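Local coordinates for protein transcriptional regulators (LACI-FAMILY TRANSCRIPTIONAL REGULATORY PROTEIN) (Corynebacterium glutamicum, PDB 3GYB) that probably regulates transcription as a LacI-family factor that binds cis-regulatory DNA, and carries a magnesium ion in its periplasmic-binding-protein-like core, at residues Ala9-Asp14 against Thr54-Met59; Thr32-Arg37 against Leu241-Leu246; Thr165-Leu170 against Thr178-Ser183; Ala169-His174 against Leu198-Pro203. One frame throughout, in Å; residues are numbered along the deposited sequence.

The four interactions fall at the two ends of a bilobal core. Interactions 1 and 2 lie in one lobe, with centres about 17 Å apart and no direct touch, and both reach the second subunit. Interactions 3 and 4 lie on the opposite side of the chain's centre and share Ala169 and Leu170 of helix 160-173. Their centres are about 7 Å apart, and they meet where Leu168 CD2 packs 3.7 Å from Leu198 CG. Between the lobes the distance is long, about 33 Å from the centre of interaction 1 to that of interaction 3. All four lie away from the magnesium site of Asp212, Asp229 and Ser231.

Interaction 1. Residues Ala9-Asp14 against Thr54-Met59; sequences AVLIDD and TSALSM
Ala9 on strand 7-12 and Ala56 on helix 52-57 meet methyl to methyl, CB to CB at 3.7 Å. Both CB atoms point at the opposite segment, and having nothing beyond them they let the backbones come close, with Ala9 CA and Ala56 CA 5.8 Å apart. The same Ala56 CB is touched by a second carbon, Leu11 CD1 at 3.8 Å. Leu11 is two residues along the strand and therefore on the same face, so the helix methyl rests against both strand side chains.

Met59, a selenomethionine in the crystal, completes the contact from beyond the helical residues. Its CB sets out toward the strand and carries CG into the position between backbone N and carbonyl carbon (chi1 77°). From CG the chain runs straight on to SE, which reaches Ala9 CB at 4.0 Å. The final bend (chi3 -81°) then turns CE away from the alanine. Around the same side chain, Ser39 of strand 37-41 and Met59 of the second subunit also pack, while Ser55 OG is hydrogen-bonded to Arg37 of that subunit. No hydrogen bond joins the two segments.

Helix 52-57 lies on the route from strand 37-41 to strand 63-67, which flank strand 7-12 in the parallel sheet; its packing over the middle strand is that of a beta-alpha-beta crossover in a Rossmann-like subdomain, here beside the dimer interface.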
loop_
_atom_site.group_PDB
_atom_site.type_symbol
_atom_site.label_atom_id
_atom_site.label_comp_id
_atom_site.label_asym_id
_atom_site.label_seq_id
_atom_site.Cartn_x
_atom_site.Cartn_y
_atom_site.Cartn_z
ATOM N N ALA A 9 -6.586 10.498 16.278
ATOM C CA ALA A 9 -6.570 9.098 15.876
ATOM C C ALA A 9 -7.197 8.992 14.492
ATOM O O ALA A 9 -8.233 9.597 14.226
ATOM C CB ALA A 9 -7.360 8.256 16.876
ATOM N N VAL A 10 -6.561 8.231 13.608
ATOM C CA VAL A 10 -7.077 8.052 12.263
ATOM C C VAL A 10 -7.367 6.569 12.057
ATOM O O VAL A 10 -6.462 5.736 12.136
ATOM C CB VAL A 10 -6.054 8.535 11.211
ATOM C CG1 VAL A 10 -6.643 8.399 9.814
ATOM C CG2 VAL A 10 -5.678 9.988 11.488
ATOM N N LEU A 11 -8.629 6.240 11.801
ATOM C CA LEU A 11 -9.020 4.850 11.605
ATOM C C LEU A 11 -9.176 4.453 10.144
ATOM O O LEU A 11 -9.939 5.071 9.402
ATOM C CB LEU A 11 -10.333 4.560 12.346
ATOM C CG LEU A 11 -10.264 4.358 13.862
ATOM C CD1 LEU A 11 -9.752 5.615 14.557
ATOM C CD2 LEU A 11 -11.648 3.999 14.367
ATOM N N ILE A 12 -8.441 3.424 9.729
ATOM C CA ILE A 12 -8.541 2.927 8.361
ATOM C C ILE A 12 -8.801 1.433 8.456
ATOM O O ILE A 12 -8.640 0.842 9.523
ATOM C CB ILE A 12 -7.252 3.161 7.552
ATOM C CG1 ILE A 12 -6.087 2.424 8.211
ATOM C CG2 ILE A 12 -6.976 4.658 7.445
ATOM C CD1 ILE A 12 -4.849 2.344 7.333
ATOM N N ASP A 13 -9.203 0.814 7.354
ATOM C CA ASP A 13 -9.494 -0.610 7.390
ATOM C C ASP A 13 -8.325 -1.554 7.195
ATOM O O ASP A 13 -8.115 -2.458 8.000
ATOM C CB ASP A 13 -10.545 -0.977 6.339
ATOM C CG ASP A 13 -11.935 -0.548 6.729
ATOM O OD1 ASP A 13 -12.341 -0.843 7.870
ATOM O OD2 ASP A 13 -12.617 0.075 5.893
ATOM N N ASP A 14 -7.560 -1.330 6.135
ATOM C CA ASP A 14 -6.486 -2.252 5.783
ATOM C C ASP A 14 -5.276 -1.556 5.156
ATOM O O ASP A 14 -5.411 -0.830 4.181
ATOM C CB ASP A 14 -7.113 -3.259 4.812
ATOM C CG ASP A 14 -6.174 -4.355 4.379
ATOM O OD1 ASP A 14 -4.985 -4.328 4.741
ATOM O OD2 ASP A 14 -6.658 -5.251 3.655
ATOM N N THR A 54 -12.623 1.825 20.442
ATOM C CA THR A 54 -12.130 1.680 21.805
ATOM C C THR A 54 -10.605 1.786 21.789
ATOM O O THR A 54 -10.001 2.317 22.719
ATOM C CB THR A 54 -12.546 0.330 22.413
ATOM O OG1 THR A 54 -11.955 -0.737 21.663
ATOM C CG2 THR A 54 -14.056 0.185 22.384
ATOM N N SER A 55 -9.987 1.287 20.722
ATOM C CA SER A 55 -8.535 1.356 20.594
ATOM C C SER A 55 -8.122 2.820 20.456
ATOM O O SER A 55 -7.165 3.266 21.085
ATOM C CB SER A 55 -8.064 0.570 19.366
ATOM O OG SER A 55 -8.349 -0.814 19.496
ATOM N N ALA A 56 -8.849 3.567 19.632
ATOM C CA ALA A 56 -8.544 4.978 19.431
ATOM C C ALA A 56 -8.673 5.747 20.742
ATOM O O ALA A 56 -7.820 6.566 21.085
ATOM C CB ALA A 56 -9.479 5.573 18.389
ATOM N N LEU A 57 -9.743 5.473 21.477
ATOM C CA LEU A 57 -9.990 6.149 22.743
ATOM C C LEU A 57 -8.881 5.929 23.772
ATOM O O LEU A 57 -8.644 6.790 24.619
ATOM C CB LEU A 57 -11.324 5.677 23.331
ATOM C CG LEU A 57 -12.569 6.024 22.514
ATOM C CD1 LEU A 57 -13.791 5.331 23.099
ATOM C CD2 LEU A 57 -12.757 7.537 22.503
ATOM N N SER A 58 -8.197 4.791 23.689
ATOM C CA SER A 58 -7.140 4.472 24.641
ATOM C C SER A 58 -5.990 5.469 24.638
ATOM O O SER A 58 -5.270 5.585 25.632
ATOM C CB SER A 58 -6.591 3.058 24.402
ATOM O OG SER A 58 -5.890 2.957 23.175
HETATM N N MSE A 59 -5.814 6.199 23.538
HETATM C CA MSE A 59 -4.734 7.174 23.460
HETATM C C MSE A 59 -5.232 8.549 23.906
HETATM O O MSE A 59 -4.469 9.513 23.946
HETATM C CB MSE A 59 -4.168 7.250 22.024
HETATM C CG MSE A 59 -5.019 8.018 21.026
HETATM SE SE MSE A 59 -4.189 8.243 19.257
HETATM C CE MSE A 59 -3.080 9.672 19.564
#

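Interaction 2. Residues Thr32-Arg37 against Leu241-Leu246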
loop_
_atom_site.group_PDB
_atom_site.type_symbol
_atom_site.label_atom_id
_atom_site.label_comp_id
_atom_site.label_asym_id
_atom_site.label_seq_id
_atom_site.Cartn_x
_atom_site.Cartn_y
_atom_site.Cartn_z
ATOM N N THR A 32 -0.882 18.958 11.344
ATOM C CA THR A 32 0.411 19.026 12.019
ATOM C C THR A 32 1.010 20.423 12.185
ATOM O O THR A 32 1.665 20.698 13.189
ATOM C CB THR A 32 1.444 18.077 11.361
ATOM O OG1 THR A 32 1.635 18.426 9.985
ATOM C CG2 THR A 32 0.953 16.636 11.450
ATOM N N PRO A 33 0.801 21.323 11.212
ATOM C CA PRO A 33 1.372 22.663 11.383
ATOM C C PRO A 33 0.758 23.358 12.600
ATOM O O PRO A 33 1.328 24.303 13.149
ATOM C CB PRO A 33 1.001 23.363 10.079
ATOM C CG PRO A 33 0.999 22.246 9.092
ATOM C CD PRO A 33 0.273 21.154 9.846
ATOM N N LYS A 34 -0.408 22.874 13.018
ATOM C CA LYS A 34 -1.116 23.445 14.156
ATOM C C LYS A 34 -0.779 22.773 15.485
ATOM O O LYS A 34 -1.384 23.081 16.511
ATOM C CB LYS A 34 -2.625 23.387 13.914
ATOM C CG LYS A 34 -3.100 24.291 12.789
ATOM C CD LYS A 34 -4.592 24.132 12.549
ATOM C CE LYS A 34 -5.095 25.121 11.510
ATOM N NZ LYS A 34 -4.949 26.532 11.968
ATOM N N GLY A 35 0.175 21.850 15.464
ATOM C CA GLY A 35 0.575 21.186 16.692
ATOM C C GLY A 35 0.008 19.803 16.935
ATOM O O GLY A 35 0.343 19.165 17.928
ATOM N N TYR A 36 -0.850 19.328 16.040
ATOM C CA TYR A 36 -1.432 18.003 16.214
ATOM C C TYR A 36 -0.507 16.920 15.686
ATOM O O TYR A 36 0.302 17.160 14.788
ATOM C CB TYR A 36 -2.778 17.915 15.490
ATOM C CG TYR A 36 -3.874 18.717 16.154
ATOM C CD1 TYR A 36 -4.503 18.247 17.307
ATOM C CD2 TYR A 36 -4.253 19.961 15.654
ATOM C CE1 TYR A 36 -5.484 18.999 17.948
ATOM C CE2 TYR A 36 -5.232 20.724 16.290
ATOM C CZ TYR A 36 -5.841 20.236 17.433
ATOM O OH TYR A 36 -6.793 20.993 18.070
ATOM N N ARG A 37 -0.634 15.732 16.265
ATOM C CA ARG A 37 0.145 14.568 15.858
ATOM C C ARG A 37 -0.881 13.483 15.544
ATOM O O ARG A 37 -1.926 13.414 16.191
ATOM C CB ARG A 37 1.075 14.131 16.988
ATOM C CG ARG A 37 2.200 15.125 17.243
ATOM C CD ARG A 37 2.941 14.838 18.536
ATOM N NE ARG A 37 3.955 15.857 18.804
ATOM C CZ ARG A 37 5.197 15.829 18.331
ATOM N NH1 ARG A 37 5.602 14.825 17.562
ATOM N NH2 ARG A 37 6.034 16.817 18.616
ATOM N N LEU A 241 -12.907 20.469 8.830
ATOM C CA LEU A 241 -14.163 20.213 9.534
ATOM C C LEU A 241 -13.916 19.815 10.987
ATOM O O LEU A 241 -14.590 20.302 11.896
ATOM C CB LEU A 241 -14.968 19.115 8.823
ATOM C CG LEU A 241 -16.356 18.804 9.396
ATOM C CD1 LEU A 241 -17.237 20.039 9.294
ATOM C CD2 LEU A 241 -16.994 17.639 8.641
ATOM N N LEU A 242 -12.952 18.928 11.211
ATOM C CA LEU A 242 -12.642 18.502 12.568
ATOM C C LEU A 242 -12.145 19.689 13.390
ATOM O O LEU A 242 -12.535 19.854 14.543
ATOM C CB LEU A 242 -11.581 17.402 12.557
ATOM C CG LEU A 242 -11.218 16.822 13.927
ATOM C CD1 LEU A 242 -12.446 16.189 14.565
ATOM C CD2 LEU A 242 -10.122 15.790 13.763
ATOM N N LEU A 243 -11.283 20.510 12.792
ATOM C CA LEU A 243 -10.752 21.680 13.483
ATOM C C LEU A 243 -11.874 22.615 13.915
ATOM O O LEU A 243 -11.804 23.221 14.986
ATOM C CB LEU A 243 -9.771 22.441 12.586
ATOM C CG LEU A 243 -8.384 21.830 12.376
ATOM C CD1 LEU A 243 -7.634 22.637 11.333
ATOM C CD2 LEU A 243 -7.616 21.816 13.695
ATOM N N SER A 244 -12.910 22.727 13.090
ATOM C CA SER A 244 -14.032 23.609 13.415
ATOM C C SER A 244 -14.777 23.093 14.641
ATOM O O SER A 244 -15.394 23.873 15.368
ATOM C CB SER A 244 -14.986 23.745 12.224
ATOM O OG SER A 244 -15.753 22.568 12.034
HETATM N N MSE A 245 -14.731 21.783 14.866
HETATM C CA MSE A 245 -15.383 21.191 16.032
HETATM C C MSE A 245 -14.489 21.320 17.266
HETATM O O MSE A 245 -14.972 21.570 18.369
HETATM C CB MSE A 245 -15.681 19.706 15.801
HETATM C CG MSE A 245 -16.603 19.400 14.646
HETATM SE SE MSE A 245 -16.695 17.491 14.341
HETATM C CE MSE A 245 -18.042 17.499 12.975
ATOM N N LEU A 246 -13.185 21.146 17.073
ATOM C CA LEU A 246 -12.215 21.241 18.161
ATOM C C LEU A 246 -12.096 22.661 18.712
ATOM O O LEU A 246 -11.769 22.860 19.885
ATOM C CB LEU A 246 -10.842 20.756 17.685
ATOM C CG LEU A 246 -10.788 19.273 17.304
ATOM C CD1 LEU A 246 -9.436 18.918 16.690
ATOM C CD2 LEU A 246 -11.051 18.429 18.547
#
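Tyr36 and Leu243 are brought together by similar first torsions, each with CG anti to its own carbonyl carbon (chi1 -71° and -75°), and the two side chains run antiparallel alongside one another. Leu243 CD2 comes to 3.7 Å from Tyr36 CE2, at an oblique angle to the ring. Its other methyl, CD1, lies 3.6 Å from Lys34 CE, so that one forked leucine touches both loop side chains. Lys34 contributes the apolar part of its chain, extended as far as CE and bending only at the last torsion, which takes NZ off the line.

One turn further along the helix, Leu246 points back at the end of Tyr36. Its CD1 is 3.6 Å from Tyr36 OH and 3.9 Å from Tyr36 CZ, again obliquely placed. The hydroxyl has a weak hydrogen bond to Arg4 NH2, and Ile8 packs against both Tyr36 and Leu246.

The contact joins helix 231-246 to the turn between helix 21-31 and strand 37-41, more than 200 residues apart in sequence. Such a late helix packed on the N-terminal lobe is characteristic of the periplasmic-binding-protein-like fold, in which the chain returns to its first lobe.

Interaction 3. Residues Thr165-Leu170 against Thr178-Ser183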
loop_
_atom_site.group_PDB
_atom_site.type_symbol
_atom_site.label_atom_id
_atom_site.label_comp_id
_atom_site.label_asym_id
_atom_site.label_seq_id
_atom_site.Cartn_x
_atom_site.Cartn_y
_atom_site.Cartn_z
ATOM N N THR A 165 -9.384 -13.809 -8.110
ATOM C CA THR A 165 -10.248 -14.974 -8.290
ATOM C C THR A 165 -11.638 -14.625 -8.801
ATOM O O THR A 165 -12.216 -15.381 -9.585
ATOM C CB THR A 165 -10.352 -15.800 -6.992
ATOM O OG1 THR A 165 -10.909 -15.006 -5.941
ATOM C CG2 THR A 165 -8.962 -16.282 -6.578
ATOM N N GLU A 166 -12.176 -13.486 -8.375
ATOM C CA GLU A 166 -13.492 -13.074 -8.858
ATOM C C GLU A 166 -13.441 -12.756 -10.351
ATOM O O GLU A 166 -14.390 -13.041 -11.083
ATOM C CB GLU A 166 -13.995 -11.836 -8.107
ATOM C CG GLU A 166 -14.466 -12.096 -6.688
ATOM C CD GLU A 166 -15.672 -13.013 -6.637
ATOM O OE1 GLU A 166 -16.656 -12.753 -7.364
ATOM O OE2 GLU A 166 -15.641 -13.986 -5.862
ATOM N N THR A 167 -12.348 -12.152 -10.810
ATOM C CA THR A 167 -12.244 -11.822 -12.224
ATOM C C THR A 167 -12.083 -13.083 -13.063
ATOM O O THR A 167 -12.686 -13.206 -14.130
ATOM C CB THR A 167 -11.068 -10.856 -12.509
ATOM O OG1 THR A 167 -11.302 -9.617 -11.833
ATOM C CG2 THR A 167 -10.950 -10.577 -14.009
ATOM N N LEU A 168 -11.278 -14.027 -12.586
ATOM C CA LEU A 168 -11.106 -15.270 -13.324
ATOM C C LEU A 168 -12.445 -15.997 -13.433
ATOM O O LEU A 168 -12.756 -16.584 -14.467
ATOM C CB LEU A 168 -10.083 -16.176 -12.635
ATOM C CG LEU A 168 -8.615 -15.768 -12.764
ATOM C CD1 LEU A 168 -7.759 -16.748 -11.965
ATOM C CD2 LEU A 168 -8.193 -15.764 -14.231
ATOM N N ALA A 169 -13.232 -15.958 -12.362
ATOM C CA ALA A 169 -14.534 -16.626 -12.367
ATOM C C ALA A 169 -15.522 -15.881 -13.264
ATOM O O ALA A 169 -16.251 -16.496 -14.038
ATOM C CB ALA A 169 -15.079 -16.719 -10.946
ATOM N N LEU A 170 -15.538 -14.557 -13.159
ATOM C CA LEU A 170 -16.438 -13.726 -13.960
ATOM C C LEU A 170 -16.224 -13.898 -15.462
ATOM O O LEU A 170 -17.181 -14.067 -16.222
ATOM C CB LEU A 170 -16.241 -12.250 -13.595
ATOM C CG LEU A 170 -17.030 -11.221 -14.408
ATOM C CD1 LEU A 170 -18.493 -11.278 -14.016
ATOM C CD2 LEU A 170 -16.463 -9.832 -14.158
ATOM N N THR A 178 -16.041 -7.346 -22.303
ATOM C CA THR A 178 -14.899 -6.668 -22.915
ATOM C C THR A 178 -14.305 -5.560 -22.050
ATOM O O THR A 178 -13.231 -5.035 -22.354
ATOM C CB THR A 178 -15.278 -6.063 -24.287
ATOM O OG1 THR A 178 -16.299 -5.068 -24.116
ATOM C CG2 THR A 178 -15.793 -7.145 -25.211
ATOM N N ALA A 179 -14.992 -5.204 -20.971
ATOM C CA ALA A 179 -14.499 -4.151 -20.092
ATOM C C ALA A 179 -15.014 -4.363 -18.685
ATOM O O ALA A 179 -16.131 -4.841 -18.490
ATOM C CB ALA A 179 -14.938 -2.783 -20.610
ATOM N N ILE A 180 -14.190 -4.006 -17.709
ATOM C CA ILE A 180 -14.553 -4.151 -16.310
ATOM C C ILE A 180 -14.364 -2.847 -15.552
ATOM O O ILE A 180 -13.328 -2.190 -15.688
ATOM C CB ILE A 180 -13.675 -5.225 -15.612
ATOM C CG1 ILE A 180 -13.954 -6.603 -16.213
ATOM C CG2 ILE A 180 -13.941 -5.221 -14.109
ATOM C CD1 ILE A 180 -12.990 -7.698 -15.743
ATOM N N PHE A 181 -15.380 -2.455 -14.787
ATOM C CA PHE A 181 -15.278 -1.281 -13.932
ATOM C C PHE A 181 -15.122 -1.872 -12.537
ATOM O O PHE A 181 -16.074 -2.408 -11.967
ATOM C CB PHE A 181 -16.534 -0.394 -14.002
ATOM C CG PHE A 181 -16.691 0.537 -12.818
ATOM C CD1 PHE A 181 -15.587 1.174 -12.252
ATOM C CD2 PHE A 181 -17.945 0.767 -12.263
ATOM C CE1 PHE A 181 -15.728 2.020 -11.156
ATOM C CE2 PHE A 181 -18.097 1.613 -11.165
ATOM C CZ PHE A 181 -16.987 2.239 -10.610
ATOM N N SER A 182 -13.905 -1.804 -12.008
ATOM C CA SER A 182 -13.603 -2.329 -10.686
ATOM C C SER A 182 -13.974 -1.296 -9.628
ATOM O O SER A 182 -13.628 -0.121 -9.750
ATOM C CB SER A 182 -12.110 -2.660 -10.589
ATOM O OG SER A 182 -11.818 -3.276 -9.350
ATOM N N SER A 183 -14.661 -1.740 -8.580
ATOM C CA SER A 183 -15.099 -0.833 -7.528
ATOM C C SER A 183 -13.960 -0.001 -6.957
ATOM O O SER A 183 -14.172 1.129 -6.527
ATOM C CB SER A 183 -15.793 -1.614 -6.405
ATOM O OG SER A 183 -16.548 -0.734 -5.589
#
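Helix 160-173 packs here on strand 179-182, the strand that follows it in an alternating alpha/beta layer, and Ile180 provides the strand's side of the contact. Ile180 CD1 lies 3.9 Å from Thr167 CG2, methyl against methyl, with the two side chains at a slant to one another. A looser approach comes one helical turn on, where Leu170 CD2 stands 4.4 Å from the same Ile180 CD1. The backbones remain well separated, Thr167 CA to Ile180 CA being 9.0 Å, so the gap is spanned by side chains alone.

The rotamer of Thr167 divides its two branches. With chi1 at -63°, OG1 lies anti to the carbonyl carbon and CG2 anti to the backbone N; the hydroxyl is hydrogen-bonded to Gly163 O, one turn back in the helix, and the methyl is left to face Ile180. A buried threonine thus has its polar atom satisfied within its own helix.

The helix belongs to a beta-alpha-beta crossover that leaves strand 150-151 and enters strand 179-182, with strand 121-124 between them in the parallel sheet. Accordingly Thr167 and Ile180 both touch Leu124, and Leu170 touches Ala122. Helix 185-198 lies close by, its Ala191 and Ala194 packing against Thr167, while Phe181, the next residue along the strand, faces helix 102-115 on the sheet's other side.

Interaction 4. Residues Ala169-His174 against Leu198-Pro203; sequences ALLKEH and LGLRVP
The backbones of the helix end at 169-173 and of the loop 198-203 keep their distance, Leu171 CA to Leu198 CA being 9.2 Å, and no hydrogen bond crosses between them. Gly199, with a positive phi of 78°, closes helix 185-198 in a Schellman motif. The turn it makes leaves Leu198 before it and Leu200 after it both pointing toward helix 160-173.

Leucine methyls fill the gap. Leu171 CD1 lies 3.8 Å from Leu198 CD1 and 4.0 Å from Leu200 CD1. Because Leu198 CD1 and Leu200 CD1 are themselves 4.0 Å apart, the three carbons form a nearly equilateral triangle, with each methyl touching the other two. Leu198 and Leu200 both meet Leu171 at a slant. Leu171 reaches them by an extended chain, CG anti to the carbonyl carbon (chi1 -62°) and CD1 continuing the line away from the helix. Nearer its root, Leu171 CB is 4.1 Å from Leu198 CD1, so Leu198 lies against the base of the side chain as well as its end.

Leu171 is buried, with Val177 and Leu206 also packing on it, whereas Leu198 is exposed to solvent. The contact ties together the C-terminal ends of two successive helices, 160-173 and 185-198, beside the turns that lead into strands 179-182 and 207-211, as expected at the edge of a Rossmann-like alpha/beta lobe where helices end and parallel strands begin.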
loop_
_atom_site.group_PDB
_atom_site.type_symbol
_atom_site.label_atom_id
_atom_site.label_comp_id
_atom_site.label_asym_id
_atom_site.label_seq_id
_atom_site.Cartn_x
_atom_site.Cartn_y
_atom_site.Cartn_z
ATOM N N ALA A 169 -13.232 -15.958 -12.362
ATOM C CA ALA A 169 -14.534 -16.626 -12.367
ATOM C C ALA A 169 -15.522 -15.881 -13.264
ATOM O O ALA A 169 -16.251 -16.496 -14.038
ATOM C CB ALA A 169 -15.079 -16.719 -10.946
ATOM N N LEU A 170 -15.538 -14.557 -13.159
ATOM C CA LEU A 170 -16.438 -13.726 -13.960
ATOM C C LEU A 170 -16.224 -13.898 -15.462
ATOM O O LEU A 170 -17.181 -14.067 -16.222
ATOM C CB LEU A 170 -16.241 -12.250 -13.595
ATOM C CG LEU A 170 -17.030 -11.221 -14.408
ATOM C CD1 LEU A 170 -18.493 -11.278 -14.016
ATOM C CD2 LEU A 170 -16.463 -9.832 -14.158
ATOM N N LEU A 171 -14.967 -13.836 -15.891
ATOM C CA LEU A 171 -14.657 -13.972 -17.308
ATOM C C LEU A 171 -14.866 -15.393 -17.821
ATOM O O LEU A 171 -15.077 -15.600 -19.015
ATOM C CB LEU A 171 -13.232 -13.498 -17.584
ATOM C CG LEU A 171 -13.034 -12.017 -17.243
ATOM C CD1 LEU A 171 -11.594 -11.610 -17.549
ATOM C CD2 LEU A 171 -14.008 -11.170 -18.045
ATOM N N LYS A 172 -14.806 -16.375 -16.928
ATOM C CA LYS A 172 -15.049 -17.752 -17.346
ATOM C C LYS A 172 -16.543 -17.904 -17.605
ATOM O O LYS A 172 -16.958 -18.518 -18.584
ATOM C CB LYS A 172 -14.624 -18.742 -16.263
ATOM C CG LYS A 172 -15.167 -20.161 -16.484
ATOM C CD LYS A 172 -14.616 -20.785 -17.763
ATOM C CE LYS A 172 -15.370 -22.057 -18.140
ATOM N NZ LYS A 172 -16.701 -21.758 -18.744
ATOM N N GLU A 173 -17.349 -17.335 -16.718
ATOM C CA GLU A 173 -18.798 -17.412 -16.850
ATOM C C GLU A 173 -19.320 -16.495 -17.945
ATOM O O GLU A 173 -20.346 -16.783 -18.565
ATOM C CB GLU A 173 -19.471 -17.041 -15.528
ATOM C CG GLU A 173 -19.244 -18.047 -14.410
ATOM C CD GLU A 173 -19.998 -17.689 -13.148
ATOM O OE1 GLU A 173 -20.938 -16.872 -13.229
ATOM O OE2 GLU A 173 -19.664 -18.234 -12.076
ATOM N N HIS A 174 -18.615 -15.390 -18.177
ATOM C CA HIS A 174 -19.037 -14.422 -19.183
ATOM C C HIS A 174 -17.880 -13.942 -20.042
ATOM O O HIS A 174 -17.433 -12.801 -19.922
ATOM C CB HIS A 174 -19.704 -13.224 -18.509
ATOM C CG HIS A 174 -20.967 -13.569 -17.786
ATOM N ND1 HIS A 174 -21.001 -13.869 -16.440
ATOM C CD2 HIS A 174 -22.237 -13.698 -18.233
ATOM C CE1 HIS A 174 -22.239 -14.168 -16.090
ATOM N NE2 HIS A 174 -23.009 -14.072 -17.160
ATOM N N LEU A 198 -4.898 -15.125 -17.937
ATOM C CA LEU A 198 -5.720 -15.578 -19.054
ATOM C C LEU A 198 -5.110 -15.305 -20.426
ATOM O O LEU A 198 -5.631 -15.761 -21.441
ATOM C CB LEU A 198 -7.103 -14.929 -18.973
ATOM C CG LEU A 198 -8.014 -15.473 -17.872
ATOM C CD1 LEU A 198 -9.233 -14.576 -17.711
ATOM C CD2 LEU A 198 -8.423 -16.901 -18.224
ATOM N N GLY A 199 -4.010 -14.564 -20.456
ATOM C CA GLY A 199 -3.374 -14.254 -21.725
ATOM C C GLY A 199 -4.108 -13.151 -22.468
ATOM O O GLY A 199 -3.990 -13.017 -23.688
ATOM N N LEU A 200 -4.887 -12.363 -21.735
ATOM C CA LEU A 200 -5.625 -11.262 -22.334
ATOM C C LEU A 200 -4.801 -9.991 -22.215
ATOM O O LEU A 200 -4.344 -9.643 -21.126
ATOM C CB LEU A 200 -6.959 -11.054 -21.615
ATOM C CG LEU A 200 -7.978 -12.194 -21.673
ATOM C CD1 LEU A 200 -9.111 -11.903 -20.697
ATOM C CD2 LEU A 200 -8.512 -12.340 -23.092
ATOM N N ARG A 201 -4.604 -9.301 -23.329
ATOM C CA ARG A 201 -3.843 -8.066 -23.293
ATOM C C ARG A 201 -4.730 -6.939 -22.790
ATOM O O ARG A 201 -5.900 -6.850 -23.151
ATOM C CB ARG A 201 -3.323 -7.713 -24.687
ATOM C CG ARG A 201 -2.379 -8.747 -25.276
ATOM C CD ARG A 201 -1.784 -8.233 -26.575
ATOM N NE ARG A 201 -0.961 -7.048 -26.350
ATOM C CZ ARG A 201 -0.405 -6.329 -27.320
ATOM N NH1 ARG A 201 -0.582 -6.676 -28.589
ATOM N NH2 ARG A 201 0.328 -5.263 -27.023
ATOM N N VAL A 202 -4.175 -6.091 -21.934
ATOM C CA VAL A 202 -4.915 -4.944 -21.428
ATOM C C VAL A 202 -4.151 -3.737 -21.962
ATOM O O VAL A 202 -2.964 -3.595 -21.692
ATOM C CB VAL A 202 -4.925 -4.916 -19.880
ATOM C CG1 VAL A 202 -5.568 -3.632 -19.390
ATOM C CG2 VAL A 202 -5.694 -6.131 -19.342
ATOM N N PRO A 203 -4.827 -2.830 -22.689
ATOM C CA PRO A 203 -6.246 -2.796 -23.058
ATOM C C PRO A 203 -6.655 -3.424 -24.394
ATOM O O PRO A 203 -7.840 -3.424 -24.732
ATOM C CB PRO A 203 -6.542 -1.308 -23.045
ATOM C CG PRO A 203 -5.300 -0.761 -23.722
ATOM C CD PRO A 203 -4.159 -1.576 -23.098
#